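Local coordinates for protein chemotactic transducer PctC (Pseudomonas aeruginosa, PDB 5LTV) that senses amino acids and related compounds such as gamma-amino-butanoic acid through its ligand-binding domain, probably to steer chemotaxis, at residues A[135-140]-A[195-200]. Residues are numbered along the deposited sequence; the frame is centred on the assembly and turned at random.
Sequences VTEPFV and AGKILL. With SO4 (sulfate ion), chain I.
E137 and P138 meet K197 and L199 where the interrupted edge strand 134-140 of one antiparallel sheet meets edge strand 198-200 of another. The chain is braced just before the contact by T136, whose OG1 donates to the carbonyl O of E137 over 2.9 Å, approaching from above the carbonyl plane, and also bonds to A150 on the neighbouring strand. E137 follows with its chain extended beyond CG (chi2 -180°), which carries the carboxylate across to K197. In one of two lysine conformers, K197 NZ stands 3.5 Å from E137 OE1, a long salt bridge and at most a weak hydrogen bond; in that conformer the bent lysine chain crosses the glutamate at about a right angle. The aliphatic part of E137 is used as well, its CG lying 4.0 Å from CD2 of L199. P138 supplies the next apolar surface: its CD packs 3.9 Å from the same L199 CD2, while its CG sits 3.2 Å from the carbonyl O of L199. One leucine methyl is thus shared by two consecutive residues; W251 touches both E137 and L199, and L171 of helix 171-178 packs on P138. Next along the chain, F139 touches the bound gamma-amino-butanoic acid, and the N of V140 donates to O1 of a sulfate at 2.9 Å, an ion probably from the crystallisation liquor that R121 also binds. L199 and L200 form a classic beta bulge opposite L191. The arrangement is consistent with a double Cache (dCache) domain, joining the ligand-pocket strand to the second, probably membrane-proximal, module.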
loop_
_atom_site.group_PDB
_atom_site.type_symbol
_atom_site.label_atom_id
_atom_site.label_comp_id
_atom_site.label_asym_id
_atom_site.label_seq_id
_atom_site.Cartn_x
_atom_site.Cartn_y
_atom_site.Cartn_z
ATOM N N VAL A 135 -3.123 5.052 -2.101
ATOM C CA VAL A 135 -2.601 3.813 -1.560
ATOM C C VAL A 135 -3.802 2.897 -1.407
ATOM O O VAL A 135 -4.842 3.311 -0.885
ATOM C CB VAL A 135 -1.833 4.014 -0.240
ATOM C CG1 VAL A 135 -2.715 4.582 0.825
ATOM C CG2 VAL A 135 -1.219 2.706 0.229
ATOM N N THR A 136 -3.704 1.712 -1.982
ATOM C CA THR A 136 -4.810 0.779 -2.035
ATOM C C THR A 136 -4.847 -0.070 -0.768
ATOM O O THR A 136 -3.848 -0.223 -0.048
ATOM C CB THR A 136 -4.669 -0.144 -3.255
ATOM O OG1 THR A 136 -3.703 -1.143 -2.929
ATOM C CG2 THR A 136 -4.217 0.623 -4.510
ATOM N N GLU A 137 -6.016 -0.644 -0.511
ATOM C CA GLU A 137 -6.096 -1.736 0.445
ATOM C C GLU A 137 -5.490 -2.999 -0.186
ATOM O O GLU A 137 -5.251 -3.055 -1.401
ATOM C CB GLU A 137 -7.555 -1.940 0.876
ATOM C CG GLU A 137 -8.095 -0.776 1.744
ATOM C CD GLU A 137 -9.565 -0.944 2.211
ATOM O OE1 GLU A 137 -10.296 -1.786 1.654
ATOM O OE2 GLU A 137 -9.989 -0.213 3.143
ATOM N N PRO A 138 -5.191 -4.015 0.617
ATOM C CA PRO A 138 -4.608 -5.242 0.041
ATOM C C PRO A 138 -5.495 -5.835 -1.047
ATOM O O PRO A 138 -6.728 -5.747 -1.014
ATOM C CB PRO A 138 -4.485 -6.185 1.248
ATOM C CG PRO A 138 -4.292 -5.216 2.446
ATOM C CD PRO A 138 -5.225 -4.048 2.093
ATOM N N PHE A 139 -4.843 -6.381 -2.065
ATOM C CA PHE A 139 -5.507 -7.206 -3.050
ATOM C C PHE A 139 -4.526 -8.309 -3.412
ATOM O O PHE A 139 -3.445 -8.426 -2.812
ATOM C CB PHE A 139 -6.001 -6.377 -4.253
ATOM C CG PHE A 139 -4.911 -5.654 -5.003
ATOM C CD1 PHE A 139 -4.443 -4.395 -4.559
ATOM C CD2 PHE A 139 -4.374 -6.211 -6.170
ATOM C CE1 PHE A 139 -3.447 -3.727 -5.246
ATOM C CE2 PHE A 139 -3.413 -5.534 -6.884
ATOM C CZ PHE A 139 -2.929 -4.289 -6.434
ATOM N N VAL A 140 -4.933 -9.144 -4.363
ATOM C CA VAL A 140 -4.174 -10.312 -4.797
ATOM C C VAL A 140 -3.491 -9.982 -6.114
ATOM O O VAL A 140 -4.167 -9.702 -7.118
ATOM C CB VAL A 140 -5.084 -11.543 -4.971
ATOM C CG1 VAL A 140 -4.274 -12.732 -5.562
ATOM C CG2 VAL A 140 -5.739 -11.951 -3.665
ATOM N N ALA A 195 -12.944 1.812 8.938
ATOM C CA ALA A 195 -14.193 1.073 8.800
ATOM C C ALA A 195 -14.161 -0.302 9.458
ATOM O O ALA A 195 -15.192 -0.978 9.472
ATOM C CB ALA A 195 -14.543 0.915 7.314
ATOM N N GLY A 196 -13.011 -0.749 9.954
ATOM C CA GLY A 196 -12.876 -2.067 10.556
ATOM C C GLY A 196 -12.244 -3.154 9.717
ATOM O O GLY A 196 -12.248 -4.311 10.155
ATOM N N LYS A 197 -11.693 -2.835 8.536
ATOM C CA LYS A 197 -11.072 -3.830 7.653
ATOM C C LYS A 197 -9.614 -4.074 8.042
ATOM O O LYS A 197 -8.797 -3.147 8.016
ATOM C CB LYS A 197 -11.143 -3.381 6.192
ATOM C CG LYS A 197 -10.543 -4.379 5.180
ATOM C CD LYS A 197 -11.549 -5.447 4.776
ATOM C CE LYS A 197 -12.077 -5.188 3.367
ATOM N NZ LYS A 197 -12.646 -3.803 3.215
ATOM N N ILE A 198 -9.285 -5.324 8.371
ATOM C CA ILE A 198 -7.916 -5.704 8.708
ATOM C C ILE A 198 -7.054 -5.701 7.445
ATOM O O ILE A 198 -7.327 -6.431 6.489
ATOM C CB ILE A 198 -7.876 -7.082 9.388
ATOM C CG1 ILE A 198 -8.673 -7.065 10.695
ATOM C CG2 ILE A 198 -6.430 -7.522 9.636
ATOM C CD1 ILE A 198 -8.628 -8.389 11.411
ATOM N N LEU A 199 -5.966 -4.933 7.474
ATOM C CA LEU A 199 -5.088 -4.694 6.334
ATOM C C LEU A 199 -3.779 -5.448 6.438
ATOM O O LEU A 199 -3.269 -5.952 5.439
ATOM C CB LEU A 199 -4.767 -3.199 6.210
ATOM C CG LEU A 199 -5.947 -2.242 6.354
ATOM C CD1 LEU A 199 -5.419 -0.848 6.409
ATOM C CD2 LEU A 199 -6.955 -2.440 5.227
ATOM N N LEU A 200 -3.198 -5.478 7.625
ATOM C CA LEU A 200 -2.010 -6.256 7.896
ATOM C C LEU A 200 -2.240 -6.952 9.211
ATOM O O LEU A 200 -2.852 -6.368 10.113
ATOM C CB LEU A 200 -0.812 -5.402 8.032
ATOM C CG LEU A 200 -0.402 -4.424 6.927
ATOM C CD1 LEU A 200 0.675 -3.505 7.494
ATOM C CD2 LEU A 200 0.038 -5.174 5.693
HETATM S S SO4 I . -8.250 -9.065 -6.474
HETATM O O1 SO4 I . -7.741 -9.326 -5.140
HETATM O O2 SO4 I . -9.588 -8.478 -6.380
HETATM O O3 SO4 I . -8.246 -10.326 -7.234
HETATM O O4 SO4 I . -7.379 -8.138 -7.171
#